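Local coordinates for peptidoglycan synthetase penicillin-binding protein 3 (Bifidobacterium adolescentis, PDB 4YE5), which probably cross-links peptidoglycan strands as a penicillin-binding transpeptidase in building the cell wall, at residues A[172-175]-A[180-183]; A[313-318]-A[346-351]; A[406-411]-A[518-523]; A[480-485]-A[558-563]. One frame throughout, in Å; residues are numbered along the deposited sequence.

Contact 1 of 4, residues A[172-175]-A[180-183]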
loop_
_atom_site.group_PDB
_atom_site.type_symbol
_atom_site.label_atom_id
_atom_site.label_comp_id
_atom_site.label_asym_id
_atom_site.label_seq_id
_atom_site.Cartn_x
_atom_site.Cartn_y
_atom_site.Cartn_z
ATOM N N GLY A 172 -2.576 -5.044 -5.502
ATOM C CA GLY A 172 -2.571 -4.305 -4.254
ATOM C C GLY A 172 -2.174 -5.136 -3.053
ATOM O O GLY A 172 -1.401 -6.080 -3.160
ATOM N N ILE A 173 -2.685 -4.748 -1.893
ATOM C CA ILE A 173 -2.386 -5.437 -0.646
ATOM C C ILE A 173 -2.852 -6.917 -0.660
ATOM O O ILE A 173 -2.193 -7.791 -0.089
ATOM C CB ILE A 173 -3.016 -4.654 0.518
ATOM C CG1 ILE A 173 -2.279 -3.304 0.652
ATOM C CG2 ILE A 173 -2.909 -5.443 1.824
ATOM C CD1 ILE A 173 -2.954 -2.355 1.548
ATOM N N GLU A 174 -3.951 -7.188 -1.357
ATOM C CA GLU A 174 -4.454 -8.576 -1.487
ATOM C C GLU A 174 -3.371 -9.478 -2.055
ATOM O O GLU A 174 -3.189 -10.611 -1.623
ATOM C CB GLU A 174 -5.695 -8.622 -2.400
ATOM C CG GLU A 174 -6.914 -7.887 -1.845
ATOM C CD GLU A 174 -7.724 -8.724 -0.854
ATOM O OE1 GLU A 174 -7.205 -9.738 -0.329
ATOM O OE2 GLU A 174 -8.896 -8.368 -0.599
ATOM N N GLN A 175 -2.626 -8.953 -3.022
ATOM C CA GLN A 175 -1.573 -9.725 -3.653
ATOM C C GLN A 175 -0.341 -9.777 -2.759
ATOM O O GLN A 175 0.226 -10.840 -2.524
ATOM C CB GLN A 175 -1.208 -9.102 -5.003
ATOM C CG GLN A 175 0.081 -9.667 -5.618
ATOM C CD GLN A 175 0.389 -9.039 -6.967
ATOM O OE1 GLN A 175 -0.474 -8.411 -7.577
ATOM N NE2 GLN A 175 1.627 -9.187 -7.428
ATOM N N THR A 180 -0.136 -14.797 3.666
ATOM C CA THR A 180 -0.726 -14.605 4.985
ATOM C C THR A 180 -2.249 -14.694 4.954
ATOM O O THR A 180 -2.852 -15.397 5.774
ATOM C CB THR A 180 -0.302 -13.220 5.572
ATOM O OG1 THR A 180 1.119 -13.184 5.716
ATOM C CG2 THR A 180 -0.918 -12.983 6.925
ATOM N N LEU A 181 -2.875 -13.978 4.019
ATOM C CA LEU A 181 -4.347 -13.957 3.918
ATOM C C LEU A 181 -4.997 -15.287 3.465
ATOM O O LEU A 181 -6.143 -15.569 3.806
ATOM C CB LEU A 181 -4.792 -12.834 2.972
ATOM C CG LEU A 181 -4.481 -11.392 3.421
ATOM C CD1 LEU A 181 -4.622 -10.409 2.243
ATOM C CD2 LEU A 181 -5.408 -11.009 4.585
ATOM N N THR A 182 -4.287 -16.071 2.663
ATOM C CA THR A 182 -4.872 -17.281 2.069
ATOM C C THR A 182 -5.024 -18.432 3.068
ATOM O O THR A 182 -6.029 -19.142 3.057
ATOM C CB THR A 182 -4.057 -17.764 0.845
ATOM O OG1 THR A 182 -4.219 -16.826 -0.218
ATOM C CG2 THR A 182 -4.541 -19.151 0.353
ATOM N N GLY A 183 -4.035 -18.602 3.935
ATOM C CA GLY A 183 -4.017 -19.744 4.841
ATOM C C GLY A 183 -3.615 -21.004 4.093
ATOM O O GLY A 183 -2.959 -20.933 3.049
#
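Leu181 lays its methyl CD1 against the carboxylate of Glu174, with CD1 3.7 Å from Glu174 OE1. The two residues sit on consecutive short helices of the dimerisation domain, 172-176 and 178-182, joined by a tight connection. The two side chains cross at about a right angle. The same methyl also approaches the backbone. Leu181 CD1 is 4.1 Å from Glu174 O and 4.3 Å from Ile173 O. One leucine branch thus packs against the carboxylate of Glu174 and the carbonyl oxygens of Ile173 and Glu174. This is van der Waals contact between an apolar tip and oxygen atoms, and the helices are not bonded to each other here.

The carboxylate is buried, and its charge is met by other parts of the chain. Glu174 OE1 forms a salt bridge with Arg32, and OE2 forms one with Arg148 and a hydrogen bond with Tyr150. These partners fix the rotation of the carboxylate and probably favour its ionised form. Leu181 is also packed against Ile35 of strand 35-36 and Val215 of strand 214-217. Ile173 and Glu174 touch Ile35 as well, so both short helices lie on the same two strands of the mixed sheet. The glutamate chain is bent at chi2 (-83°), and this kink brings Glu174 OE1 to the leucine methyl while CB and CG stay farther from it.

Contact 2 of 4, residues A[313-318]-A[346-351]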
loop_
_atom_site.group_PDB
_atom_site.type_symbol
_atom_site.label_atom_id
_atom_site.label_comp_id
_atom_site.label_asym_id
_atom_site.label_seq_id
_atom_site.Cartn_x
_atom_site.Cartn_y
_atom_site.Cartn_z
ATOM N N ASN A 313 22.913 35.350 -11.817
ATOM C CA ASN A 313 21.778 34.566 -12.306
ATOM C C ASN A 313 22.167 33.483 -13.306
ATOM O O ASN A 313 21.350 32.660 -13.686
ATOM C CB ASN A 313 20.625 35.435 -12.821
ATOM C CG ASN A 313 20.735 35.741 -14.294
ATOM O OD1 ASN A 313 19.856 35.392 -15.071
ATOM N ND2 ASN A 313 21.820 36.390 -14.688
ATOM N N THR A 314 23.421 33.478 -13.738
ATOM C CA THR A 314 23.912 32.336 -14.493
ATOM C C THR A 314 25.319 32.020 -14.054
ATOM O O THR A 314 26.007 32.874 -13.522
ATOM C CB THR A 314 23.953 32.587 -16.012
ATOM O OG1 THR A 314 25.050 33.462 -16.316
ATOM C CG2 THR A 314 22.641 33.182 -16.509
ATOM N N VAL A 315 25.742 30.785 -14.279
ATOM C CA VAL A 315 27.146 30.451 -14.119
ATOM C C VAL A 315 27.539 29.434 -15.180
ATOM O O VAL A 315 26.749 28.564 -15.550
ATOM C CB VAL A 315 27.479 29.948 -12.691
ATOM C CG1 VAL A 315 26.838 28.603 -12.421
ATOM C CG2 VAL A 315 28.996 29.878 -12.488
ATOM N N THR A 316 28.753 29.574 -15.696
ATOM C CA THR A 316 29.250 28.658 -16.702
ATOM C C THR A 316 30.417 27.843 -16.156
ATOM O O THR A 316 31.398 28.390 -15.666
ATOM C CB THR A 316 29.659 29.406 -17.979
ATOM O OG1 THR A 316 28.522 30.115 -18.486
ATOM C CG2 THR A 316 30.144 28.426 -19.031
ATOM N N VAL A 317 30.293 26.526 -16.224
ATOM C CA VAL A 317 31.328 25.646 -15.712
ATOM C C VAL A 317 31.641 24.595 -16.758
ATOM O O VAL A 317 30.735 23.930 -17.262
ATOM C CB VAL A 317 30.876 24.955 -14.410
ATOM C CG1 VAL A 317 31.727 23.726 -14.131
ATOM C CG2 VAL A 317 30.936 25.928 -13.247
ATOM N N GLU A 318 32.921 24.461 -17.092
ATOM C CA GLU A 318 33.362 23.492 -18.095
ATOM C C GLU A 318 32.511 23.522 -19.364
ATOM O O GLU A 318 32.051 22.480 -19.836
ATOM C CB GLU A 318 33.341 22.083 -17.513
ATOM C CG GLU A 318 34.214 21.908 -16.291
ATOM C CD GLU A 318 34.183 20.485 -15.779
ATOM O OE1 GLU A 318 34.275 19.553 -16.610
ATOM O OE2 GLU A 318 34.052 20.297 -14.551
ATOM N N GLY A 346 23.361 28.754 -7.314
ATOM C CA GLY A 346 23.984 28.660 -6.003
ATOM C C GLY A 346 24.476 27.258 -5.658
ATOM O O GLY A 346 25.551 27.098 -5.078
HETATM N N MSE A 347 23.698 26.244 -6.022
HETATM C CA MSE A 347 24.070 24.860 -5.733
HETATM C C MSE A 347 25.317 24.458 -6.513
HETATM O O MSE A 347 26.200 23.780 -5.997
HETATM C CB MSE A 347 22.925 23.895 -6.063
HETATM C CG MSE A 347 21.718 23.972 -5.130
HETATM SE SE MSE A 347 22.177 23.576 -3.279
HETATM C CE MSE A 347 22.394 21.639 -3.341
ATOM N N VAL A 348 25.377 24.865 -7.772
ATOM C CA VAL A 348 26.564 24.600 -8.589
ATOM C C VAL A 348 27.807 25.256 -8.005
ATOM O O VAL A 348 28.864 24.630 -7.910
ATOM C CB VAL A 348 26.351 25.063 -10.037
ATOM C CG1 VAL A 348 27.688 25.111 -10.807
ATOM C CG2 VAL A 348 25.315 24.158 -10.709
ATOM N N ILE A 349 27.680 26.515 -7.608
ATOM C CA ILE A 349 28.795 27.207 -6.981
ATOM C C ILE A 349 29.187 26.551 -5.654
ATOM O O ILE A 349 30.355 26.238 -5.435
ATOM C CB ILE A 349 28.488 28.701 -6.756
ATOM C CG1 ILE A 349 28.295 29.393 -8.107
ATOM C CG2 ILE A 349 29.633 29.361 -5.965
ATOM C CD1 ILE A 349 27.889 30.845 -8.023
ATOM N N ALA A 350 28.207 26.327 -4.781
ATOM C CA ALA A 350 28.473 25.732 -3.471
ATOM C C ALA A 350 29.082 24.335 -3.577
ATOM O O ALA A 350 29.914 23.956 -2.766
ATOM C CB ALA A 350 27.187 25.676 -2.632
ATOM N N GLY A 351 28.659 23.570 -4.576
ATOM C CA GLY A 351 29.051 22.175 -4.669
ATOM C C GLY A 351 30.374 21.954 -5.372
ATOM O O GLY A 351 30.746 20.813 -5.647
#
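Val315 and Val348 meet methyl to methyl, with Val315 CG1 3.9 Å from Val348 CG1. Their side chains meet at a slant, and one methyl of each makes the contact. Val315 CG1 lies between its own backbone N and carbonyl carbon (chi1 68°). That turn puts CG1 on Val348 and leaves CG2 for Ile349, whose CG1 is 4.5 Å from Val315 CG2. Val317 comes to the same valine from farther along the strand. Its CG2 is 4.1 Å from Val348 CG1, and the two side chains run past each other in opposite directions. Val348 CG1 therefore sits against two strand valines at once.

Strand 314-317 and helix 344-350 both belong to the transpeptidase domain. The strand pairs with 320-323 as a two-stranded antiparallel hairpin, and one face of it rests on the helix. The segment axes come within 9.1 Å at an angle of 41°. Val315 and Val317 both point at the helix. Thr316 between them points away, and its hydroxyl is hydrogen-bonded to that of Thr321 across the hairpin. Val348 also touches Tyr322 of the partner strand and Phe400. Met347 of the same helix packs on helix 290-299, where it touches Lys290, probably the lysine of the family's SxxK motif.

Contact 3 of 4, residues A[406-411]-A[518-523]; sequences VNVMQL and VITVVL
The first turn of helix 408-419 passes over strand 517-524, with the CA atoms of Val408 and Thr520 7.2 Å apart. Val408 and Thr520 carry the contact. Val408 CG2 lies 3.8 Å from Thr520 CG2, and the two side chains lie alongside each other, pointing opposite ways. Both methyls stand anti to their own backbone N (chi1 -58° puts Thr520 OG1, not CG2, beside its N). The hydroxyl is thus held off the valine and is hydrogen-bonded to Thr412, the residue after Leu411, and to Ser507. Val408 CG2 also reaches Val522 CG2 at 4.3 Å, and Leu411 CD2 comes within 4.2 Å of Thr520 CG2. Thr520 CG2 therefore touches both the valine and the leucine, about one turn apart on the helix.

A capping box fixes the start of this helix. Asn407 is the N-cap. Its OD1 accepts from Gln410 N at 2.9 Å, nearly along the C=O axis. In return Gln410 OE1 accepts from Asn407 N at 3.0 Å, with the donor tilted 19° from the carbonyl plane.

Strand 517-524 is the middle strand of the central antiparallel sheet of the transpeptidase domain, which shares the serine beta-lactamase fold, with helices on both faces. Thr520 and Val522 face helix 408-419. On the other face, Ile519 and Val521 pack against helix 535-549.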
loop_
_atom_site.group_PDB
_atom_site.type_symbol
_atom_site.label_atom_id
_atom_site.label_comp_id
_atom_site.label_asym_id
_atom_site.label_seq_id
_atom_site.Cartn_x
_atom_site.Cartn_y
_atom_site.Cartn_z
ATOM N N VAL A 406 12.413 9.619 -8.647
ATOM C CA VAL A 406 11.971 9.063 -7.378
ATOM C C VAL A 406 10.476 8.749 -7.446
ATOM O O VAL A 406 9.773 9.295 -8.291
ATOM C CB VAL A 406 12.166 10.095 -6.259
ATOM C CG1 VAL A 406 13.614 10.597 -6.250
ATOM C CG2 VAL A 406 11.194 11.284 -6.454
ATOM N N ASN A 407 9.982 7.877 -6.564
ATOM C CA ASN A 407 8.536 7.837 -6.344
ATOM C C ASN A 407 8.205 8.623 -5.088
ATOM O O ASN A 407 9.116 9.086 -4.377
ATOM C CB ASN A 407 7.971 6.402 -6.310
ATOM C CG ASN A 407 8.676 5.518 -5.319
ATOM O OD1 ASN A 407 8.854 5.882 -4.152
ATOM N ND2 ASN A 407 9.104 4.345 -5.779
ATOM N N VAL A 408 6.918 8.801 -4.815
ATOM C CA VAL A 408 6.535 9.622 -3.682
ATOM C C VAL A 408 6.999 9.040 -2.342
ATOM O O VAL A 408 7.307 9.798 -1.411
ATOM C CB VAL A 408 4.997 9.955 -3.695
ATOM C CG1 VAL A 408 4.152 8.750 -3.287
ATOM C CG2 VAL A 408 4.696 11.157 -2.776
HETATM N N MSE A 409 7.083 7.707 -2.237
HETATM C CA MSE A 409 7.499 7.082 -0.979
HETATM C C MSE A 409 8.985 7.355 -0.702
HETATM O O MSE A 409 9.395 7.619 0.434
HETATM C CB MSE A 409 7.252 5.561 -0.989
HETATM C CG MSE A 409 5.785 5.147 -1.103
HETATM SE SE MSE A 409 5.177 5.064 -2.958
HETATM C CE MSE A 409 6.046 3.405 -3.554
ATOM N N GLN A 410 9.800 7.248 -1.744
ATOM C CA GLN A 410 11.232 7.511 -1.614
ATOM C C GLN A 410 11.497 8.982 -1.271
ATOM O O GLN A 410 12.327 9.296 -0.419
ATOM C CB GLN A 410 11.937 7.182 -2.925
ATOM C CG GLN A 410 12.003 5.691 -3.230
ATOM C CD GLN A 410 12.566 5.446 -4.609
ATOM O OE1 GLN A 410 12.249 6.188 -5.542
ATOM N NE2 GLN A 410 13.415 4.419 -4.751
ATOM N N LEU A 411 10.791 9.884 -1.938
ATOM C CA LEU A 411 10.971 11.308 -1.672
ATOM C C LEU A 411 10.590 11.619 -0.219
ATOM O O LEU A 411 11.280 12.344 0.490
ATOM C CB LEU A 411 10.091 12.123 -2.625
ATOM C CG LEU A 411 10.254 13.639 -2.510
ATOM C CD1 LEU A 411 11.708 13.986 -2.667
ATOM C CD2 LEU A 411 9.404 14.339 -3.571
ATOM N N VAL A 518 5.391 13.850 7.997
ATOM C CA VAL A 518 5.790 14.368 6.705
ATOM C C VAL A 518 4.653 14.131 5.726
ATOM O O VAL A 518 4.032 13.052 5.700
ATOM C CB VAL A 518 7.064 13.684 6.175
ATOM C CG1 VAL A 518 7.445 14.265 4.793
ATOM C CG2 VAL A 518 8.199 13.884 7.183
ATOM N N ILE A 519 4.370 15.156 4.946
ATOM C CA ILE A 519 3.248 15.151 4.030
ATOM C C ILE A 519 3.806 15.577 2.710
ATOM O O ILE A 519 4.365 16.666 2.589
ATOM C CB ILE A 519 2.213 16.227 4.418
ATOM C CG1 ILE A 519 1.702 16.013 5.858
ATOM C CG2 ILE A 519 1.025 16.205 3.442
ATOM C CD1 ILE A 519 1.073 17.295 6.428
ATOM N N THR A 520 3.646 14.736 1.707
ATOM C CA THR A 520 4.147 15.089 0.396
ATOM C C THR A 520 3.008 15.055 -0.608
ATOM O O THR A 520 2.192 14.138 -0.589
ATOM C CB THR A 520 5.245 14.109 -0.045
ATOM O OG1 THR A 520 6.313 14.126 0.913
ATOM C CG2 THR A 520 5.799 14.508 -1.419
ATOM N N VAL A 521 2.954 16.051 -1.484
ATOM C CA VAL A 521 1.935 16.118 -2.527
ATOM C C VAL A 521 2.609 16.337 -3.883
ATOM O O VAL A 521 3.552 17.122 -3.988
ATOM C CB VAL A 521 0.919 17.251 -2.252
ATOM C CG1 VAL A 521 -0.008 17.489 -3.491
ATOM C CG2 VAL A 521 0.063 16.908 -1.035
ATOM N N VAL A 522 2.144 15.621 -4.904
ATOM C CA VAL A 522 2.610 15.818 -6.278
ATOM C C VAL A 522 1.403 15.967 -7.190
ATOM O O VAL A 522 0.526 15.103 -7.185
ATOM C CB VAL A 522 3.459 14.607 -6.760
ATOM C CG1 VAL A 522 4.029 14.883 -8.137
ATOM C CG2 VAL A 522 4.586 14.308 -5.743
ATOM N N LEU A 523 1.352 17.052 -7.964
ATOM C CA LEU A 523 0.244 17.304 -8.894
ATOM C C LEU A 523 0.798 17.478 -10.289
ATOM O O LEU A 523 1.806 18.162 -10.474
ATOM C CB LEU A 523 -0.510 18.605 -8.516
ATOM C CG LEU A 523 -0.966 18.730 -7.059
ATOM C CD1 LEU A 523 -1.559 20.136 -6.839
ATOM C CD2 LEU A 523 -2.009 17.659 -6.704
#

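Contact 4 of 4, residues A[480-485]-A[558-563]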
loop_
_atom_site.group_PDB
_atom_site.type_symbol
_atom_site.label_atom_id
_atom_site.label_comp_id
_atom_site.label_asym_id
_atom_site.label_seq_id
_atom_site.Cartn_x
_atom_site.Cartn_y
_atom_site.Cartn_z
ATOM N N GLY A 480 -1.144 28.441 13.554
ATOM C CA GLY A 480 -0.653 27.949 14.829
ATOM C C GLY A 480 0.550 27.019 14.716
ATOM O O GLY A 480 1.120 26.617 15.722
ATOM N N TYR A 481 0.959 26.662 13.502
ATOM C CA TYR A 481 2.022 25.660 13.391
ATOM C C TYR A 481 3.159 26.071 12.477
ATOM O O TYR A 481 2.937 26.576 11.372
ATOM C CB TYR A 481 1.437 24.315 12.927
ATOM C CG TYR A 481 0.379 23.780 13.888
ATOM C CD1 TYR A 481 -0.955 24.159 13.768
ATOM C CD2 TYR A 481 0.723 22.920 14.918
ATOM C CE1 TYR A 481 -1.919 23.690 14.649
ATOM C CE2 TYR A 481 -0.244 22.443 15.805
ATOM C CZ TYR A 481 -1.556 22.834 15.666
ATOM O OH TYR A 481 -2.517 22.354 16.543
ATOM N N ARG A 482 4.380 25.825 12.930
ATOM C CA ARG A 482 5.562 26.049 12.095
ATOM C C ARG A 482 5.756 24.873 11.148
ATOM O O ARG A 482 5.545 23.735 11.553
ATOM C CB ARG A 482 6.787 26.235 12.991
ATOM C CG ARG A 482 6.720 27.528 13.804
ATOM C CD ARG A 482 7.715 27.559 14.958
ATOM N NE ARG A 482 9.083 27.247 14.555
ATOM C CZ ARG A 482 10.075 27.051 15.423
ATOM N NH1 ARG A 482 9.851 27.158 16.732
ATOM N NH2 ARG A 482 11.292 26.764 14.989
HETATM N N MSE A 483 6.147 25.150 9.897
HETATM C CA MSE A 483 6.409 24.103 8.903
HETATM C C MSE A 483 7.826 24.206 8.377
HETATM O O MSE A 483 8.373 25.299 8.260
HETATM C CB MSE A 483 5.461 24.230 7.690
HETATM C CG MSE A 483 4.011 23.780 7.962
HETATM SE SE MSE A 483 2.857 23.939 6.381
HETATM C CE MSE A 483 2.615 25.820 6.417
ATOM N N ALA A 484 8.406 23.062 8.037
ATOM C CA ALA A 484 9.680 23.033 7.336
ATOM C C ALA A 484 9.364 22.327 6.032
ATOM O O ALA A 484 8.878 21.192 6.046
ATOM C CB ALA A 484 10.713 22.251 8.111
ATOM N N ALA A 485 9.630 22.984 4.911
ATOM C CA ALA A 485 9.176 22.416 3.645
ATOM C C ALA A 485 10.043 22.822 2.482
ATOM O O ALA A 485 10.766 23.805 2.565
ATOM C CB ALA A 485 7.728 22.858 3.382
ATOM N N ARG A 558 9.442 30.822 16.776
ATOM C CA ARG A 558 10.758 30.577 16.193
ATOM C C ARG A 558 11.789 31.605 16.697
ATOM O O ARG A 558 11.599 32.806 16.529
ATOM C CB ARG A 558 10.660 30.627 14.661
ATOM C CG ARG A 558 11.919 30.143 13.949
ATOM C CD ARG A 558 11.810 30.262 12.417
ATOM N NE ARG A 558 12.955 29.610 11.791
ATOM C CZ ARG A 558 13.382 29.834 10.556
ATOM N NH1 ARG A 558 12.753 30.702 9.771
ATOM N NH2 ARG A 558 14.449 29.182 10.109
ATOM N N THR A 559 12.883 31.142 17.302
ATOM C CA THR A 559 13.877 32.070 17.841
ATOM C C THR A 559 15.288 31.864 17.314
ATOM O O THR A 559 16.196 32.581 17.704
ATOM C CB THR A 559 13.968 31.997 19.386
ATOM O OG1 THR A 559 14.353 30.673 19.783
ATOM C CG2 THR A 559 12.635 32.384 20.042
ATOM N N ASP A 560 15.495 30.876 16.457
ATOM C CA ASP A 560 16.866 30.544 16.070
ATOM C C ASP A 560 17.102 30.490 14.554
ATOM O O ASP A 560 17.937 29.713 14.089
ATOM C CB ASP A 560 17.285 29.216 16.716
ATOM C CG ASP A 560 16.429 28.032 16.254
ATOM O OD1 ASP A 560 15.389 28.240 15.578
ATOM O OD2 ASP A 560 16.797 26.881 16.589
ATOM N N ALA A 561 16.385 31.312 13.793
ATOM C CA ALA A 561 16.461 31.226 12.334
ATOM C C ALA A 561 17.890 31.432 11.845
ATOM O O ALA A 561 18.555 32.359 12.264
ATOM C CB ALA A 561 15.527 32.254 11.678
ATOM N N ILE A 562 18.367 30.560 10.970
ATOM C CA ILE A 562 19.673 30.770 10.369
ATOM C C ILE A 562 19.465 31.750 9.217
ATOM O O ILE A 562 18.548 31.576 8.429
ATOM C CB ILE A 562 20.291 29.436 9.894
ATOM C CG1 ILE A 562 20.602 28.547 11.109
ATOM C CG2 ILE A 562 21.567 29.675 9.079
ATOM C CD1 ILE A 562 20.806 27.084 10.768
ATOM N N PRO A 563 20.286 32.812 9.151
ATOM C CA PRO A 563 20.105 33.840 8.114
ATOM C C PRO A 563 20.155 33.289 6.694
ATOM O O PRO A 563 20.970 32.408 6.379
ATOM C CB PRO A 563 21.273 34.824 8.367
ATOM C CG PRO A 563 22.202 34.108 9.328
ATOM C CD PRO A 563 21.337 33.174 10.118
HETATM O O HOH W 1 13.313 28.185 17.397
#
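Arg482 meets Arg558 through its guanidinium group, which lies against the backbone and inner side chain of the second arginine. Segment 480-485 reaches this point from Gly480 and Tyr481. At Arg482 the chain turns its side chain to segment 558-563. Arg558 CA lies 3.6 Å above one face of the Arg482 guanidinium, nearer its edge than its centre. Arg482 NH2 lies 3.6 Å from Arg558 CG. The side chains cross at about a right angle, and the guanidinium planes are 34° apart. The bend at chi3 (52°) of Arg482 turns its end over Arg558.

The two like charges are close, Arg482 NH2 to Arg558 NE being 4.6 Å, and acidic groups probably offset them. Arg482 NE forms a salt bridge with Glu466, which also makes a long, weak ion pair with Arg558. Arg482 NH1 is hydrogen-bonded to Ser556 O. Asp560 is near, though beyond salt-bridge range. A water joins them: it accepts from Thr559 N at 3.0 Å and donates to Asp560 OD1 at 2.8 Å, with a weak bond from Arg482 NH2.

Past Met483, Ala484 and Ala485 begin strand 484-492, an outermost strand of the five-stranded sheet. It probably carries the K(T/S)G-type motif, with Lys486 right after Ala485. Helix 455-470, which holds Glu466, packs on both alanines. Its Ser467 is hydrogen-bonded to Arg558 NH2, and its Asn463 to the backbone of Asp560 and Ile562.

In the fold
The contacts open in the order 1, 2, 3, 4 along the chain. Contact 1 is set apart, in the dimerisation domain; contacts 2 and 3 lie wholly in the transpeptidase domain. Contact 1 centres about 51 Å from contact 2 and about 26 Å from contact 3, consistent with an elongated protein of two main parts. Contacts 3 and 4 share the five-stranded antiparallel sheet: contact 3 uses its middle strand, 517-524, and contact 4 its outermost strand, 484-492. Their centres are about 22 Å apart and their segments alternate in sequence. Contact 2 lies on a separate hairpin, about 28 Å from contact 4 between centres. None of the four touches another.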